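PDB 4QB7: fimbrium subunit Fim1C from Bacteroides vulgatus, which is probably a component of the tip of fimbriae, the cell-surface filaments that mediate adhesion and biofilm formation. Local coordinates for residues T308-K316 with A335-N343. Sequence-based numbering, arbitrary orientation.
Sequences TNKEVSLPK and AIKITVEDN
Strand 310-313, which carries Lys310 and Val312, runs in roughly the same direction as strand 338-343, with Ile338 and Val340; their axes come within 7.2 Å at an angle of 34°. No backbone hydrogen bond joins them, and side chains fill the gap. Val312 reaches across with both methyls. Its CG2 lies 3.8 Å from CD1 of Ile338, and its CG1 points to CG2 of Val340. With CG1 anti to the backbone N (chi1 174°), that methyl is aimed at Val340, and CG2, beside the N, is left to Ile338. CG1 of Val340 turns the other way and meets CD of Pro315 at 3.9 Å. The strands belong to two different sheets. Strand 301-313 pairs with strand 286-296, and strand 338-346 pairs with strand 323-331. The two edge strands turn side chains toward each other, consistent with the rim of a beta sandwich in this fimbrillin-like domain. At one end, the Lys310 chain bends at chi2 (62°) and again at chi4, and passes CD1 of Ile338 with its CG. Its NZ then donates to the carbonyl O of Ile336 at 2.7 Å, from above the carbonyl plane. A leucine in place of Lys310 has no ammonium group, and the Ile336 carbonyl would probably lose its tie to strand 310-313. A water accepts weakly from the backbone N of Ile338 and donates to the O of Glu311. At the other end, CG of Pro315 packs 3.6 Å from CB of Asp342. The Asp342 carboxylate is held elsewhere, with OD2 bonded to Thr318 and OD1 to His325.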
loop_
_atom_site.group_PDB
_atom_site.type_symbol
_atom_site.label_atom_id
_atom_site.label_comp_id
_atom_site.label_asym_id
_atom_site.label_seq_id
_atom_site.Cartn_x
_atom_site.Cartn_y
_atom_site.Cartn_z
ATOM N N THR A 308 9.912 -5.249 -26.801
ATOM C CA THR A 308 9.680 -5.937 -25.533
ATOM C C THR A 308 10.903 -5.833 -24.618
ATOM O O THR A 308 12.008 -5.679 -25.109
ATOM C CB THR A 308 9.257 -7.418 -25.704
ATOM O OG1 THR A 308 10.362 -8.242 -26.102
ATOM C CG2 THR A 308 8.044 -7.588 -26.588
ATOM N N ASN A 309 10.695 -5.951 -23.290
ATOM C CA ASN A 309 11.716 -5.943 -22.240
ATOM C C ASN A 309 12.536 -4.641 -22.271
ATOM O O ASN A 309 13.718 -4.646 -21.935
ATOM C CB ASN A 309 12.619 -7.209 -22.320
ATOM C CG ASN A 309 13.306 -7.615 -21.017
ATOM O OD1 ASN A 309 12.723 -7.567 -19.913
ATOM N ND2 ASN A 309 14.554 -8.089 -21.123
ATOM N N LYS A 310 11.889 -3.517 -22.640
ATOM C CA LYS A 310 12.499 -2.185 -22.676
ATOM C C LYS A 310 12.553 -1.628 -21.232
ATOM O O LYS A 310 11.544 -1.488 -20.544
ATOM C CB LYS A 310 11.729 -1.259 -23.648
ATOM C CG LYS A 310 12.017 0.236 -23.563
ATOM C CD LYS A 310 13.463 0.605 -23.889
ATOM C CE LYS A 310 13.595 1.971 -24.508
ATOM N NZ LYS A 310 12.999 2.010 -25.877
ATOM N N GLU A 311 13.764 -1.360 -20.781
ATOM C CA GLU A 311 14.086 -0.862 -19.457
ATOM C C GLU A 311 13.737 0.611 -19.337
ATOM O O GLU A 311 14.035 1.417 -20.229
ATOM C CB GLU A 311 15.573 -1.076 -19.209
ATOM C CG GLU A 311 15.957 -0.990 -17.761
ATOM C CD GLU A 311 17.445 -1.131 -17.545
ATOM O OE1 GLU A 311 18.152 -0.095 -17.598
ATOM O OE2 GLU A 311 17.894 -2.273 -17.282
ATOM N N VAL A 312 13.076 0.947 -18.229
ATOM C CA VAL A 312 12.651 2.294 -17.871
ATOM C C VAL A 312 13.038 2.486 -16.405
ATOM O O VAL A 312 12.483 1.802 -15.554
ATOM C CB VAL A 312 11.134 2.502 -18.129
ATOM C CG1 VAL A 312 10.666 3.853 -17.630
ATOM C CG2 VAL A 312 10.787 2.336 -19.585
ATOM N N SER A 313 14.019 3.357 -16.113
ATOM C CA SER A 313 14.448 3.609 -14.739
ATOM C C SER A 313 13.467 4.515 -14.028
ATOM O O SER A 313 13.041 5.522 -14.597
ATOM C CB SER A 313 15.837 4.242 -14.704
ATOM O OG SER A 313 16.875 3.293 -14.894
ATOM N N LEU A 314 13.096 4.155 -12.784
ATOM C CA LEU A 314 12.231 4.983 -11.956
ATOM C C LEU A 314 13.108 6.005 -11.225
ATOM O O LEU A 314 14.272 5.696 -10.900
ATOM C CB LEU A 314 11.381 4.153 -10.990
ATOM C CG LEU A 314 10.393 3.200 -11.653
ATOM C CD1 LEU A 314 9.717 2.316 -10.633
ATOM C CD2 LEU A 314 9.399 3.944 -12.542
ATOM N N PRO A 315 12.616 7.250 -11.014
ATOM C CA PRO A 315 13.490 8.275 -10.405
ATOM C C PRO A 315 13.830 8.000 -8.952
ATOM O O PRO A 315 13.250 7.120 -8.329
ATOM C CB PRO A 315 12.682 9.574 -10.550
ATOM C CG PRO A 315 11.282 9.156 -10.737
ATOM C CD PRO A 315 11.295 7.812 -11.387
ATOM N N LYS A 316 14.784 8.751 -8.417
ATOM C CA LYS A 316 15.155 8.634 -7.016
ATOM C C LYS A 316 14.015 9.176 -6.175
ATOM O O LYS A 316 13.135 9.864 -6.707
ATOM C CB LYS A 316 16.493 9.348 -6.697
ATOM C CG LYS A 316 16.522 10.866 -6.871
ATOM C CD LYS A 316 17.784 11.422 -6.234
ATOM C CE LYS A 316 17.925 12.927 -6.304
ATOM N NZ LYS A 316 18.997 13.427 -5.385
ATOM N N ALA A 335 13.625 8.721 -30.905
ATOM C CA ALA A 335 14.736 8.086 -30.197
ATOM C C ALA A 335 14.330 6.728 -29.582
ATOM O O ALA A 335 13.277 6.184 -29.915
ATOM C CB ALA A 335 15.255 9.035 -29.114
ATOM N N ILE A 336 15.222 6.177 -28.723
ATOM C CA ILE A 336 15.132 4.927 -27.936
ATOM C C ILE A 336 14.329 5.260 -26.684
ATOM O O ILE A 336 13.297 4.667 -26.432
ATOM C CB ILE A 336 16.600 4.445 -27.584
ATOM C CG1 ILE A 336 17.437 4.119 -28.828
ATOM C CG2 ILE A 336 16.666 3.322 -26.539
ATOM C CD1 ILE A 336 18.572 5.220 -29.131
ATOM N N LYS A 337 14.814 6.264 -25.950
ATOM C CA LYS A 337 14.364 6.877 -24.701
ATOM C C LYS A 337 12.859 6.818 -24.399
ATOM O O LYS A 337 12.006 7.003 -25.274
ATOM C CB LYS A 337 14.768 8.358 -24.750
ATOM C CG LYS A 337 15.171 8.988 -23.418
ATOM C CD LYS A 337 15.536 10.474 -23.638
ATOM C CE LYS A 337 16.275 11.123 -22.487
ATOM N NZ LYS A 337 16.650 12.530 -22.798
ATOM N N ILE A 338 12.568 6.560 -23.117
ATOM C CA ILE A 338 11.269 6.634 -22.430
ATOM C C ILE A 338 11.571 7.420 -21.184
ATOM O O ILE A 338 12.409 6.973 -20.403
ATOM C CB ILE A 338 10.539 5.308 -22.111
ATOM C CG1 ILE A 338 10.312 4.440 -23.339
ATOM C CG2 ILE A 338 9.229 5.618 -21.406
ATOM C CD1 ILE A 338 9.496 3.110 -23.036
ATOM N N THR A 339 10.975 8.607 -21.028
ATOM C CA THR A 339 11.244 9.443 -19.853
ATOM C C THR A 339 10.095 9.297 -18.860
ATOM O O THR A 339 8.981 8.998 -19.270
ATOM C CB THR A 339 11.528 10.893 -20.248
ATOM O OG1 THR A 339 10.406 11.426 -20.915
ATOM C CG2 THR A 339 12.722 11.014 -21.142
ATOM N N VAL A 340 10.384 9.466 -17.548
ATOM C CA VAL A 340 9.418 9.245 -16.477
ATOM C C VAL A 340 9.209 10.482 -15.625
ATOM O O VAL A 340 10.161 11.173 -15.291
ATOM C CB VAL A 340 9.869 8.041 -15.580
ATOM C CG1 VAL A 340 8.858 7.718 -14.477
ATOM C CG2 VAL A 340 10.129 6.808 -16.416
ATOM N N GLU A 341 7.953 10.717 -15.235
ATOM C CA GLU A 341 7.544 11.740 -14.276
ATOM C C GLU A 341 6.907 11.023 -13.113
ATOM O O GLU A 341 5.962 10.258 -13.311
ATOM C CB GLU A 341 6.547 12.769 -14.847
ATOM C CG GLU A 341 6.959 13.521 -16.098
ATOM C CD GLU A 341 5.822 14.343 -16.682
ATOM O OE1 GLU A 341 5.496 15.399 -16.089
ATOM O OE2 GLU A 341 5.222 13.909 -17.696
ATOM N N ASP A 342 7.417 11.249 -11.913
ATOM C CA ASP A 342 6.852 10.672 -10.700
ATOM C C ASP A 342 5.918 11.708 -10.096
ATOM O O ASP A 342 6.374 12.680 -9.490
ATOM C CB ASP A 342 7.984 10.279 -9.729
ATOM C CG ASP A 342 7.614 9.461 -8.512
ATOM O OD1 ASP A 342 6.405 9.279 -8.257
ATOM O OD2 ASP A 342 8.537 8.998 -7.813
ATOM N N ASN A 343 4.627 11.552 -10.325
ATOM C CA ASN A 343 3.649 12.467 -9.752
ATOM C C ASN A 343 3.235 11.925 -8.401
ATOM O O ASN A 343 2.701 10.809 -8.322
ATOM C CB ASN A 343 2.460 12.650 -10.689
ATOM C CG ASN A 343 2.849 13.237 -12.021
ATOM O OD1 ASN A 343 2.384 12.803 -13.058
ATOM N ND2 ASN A 343 3.701 14.245 -12.028
HETATM O O HOH W 1 14.523 4.354 -21.495
#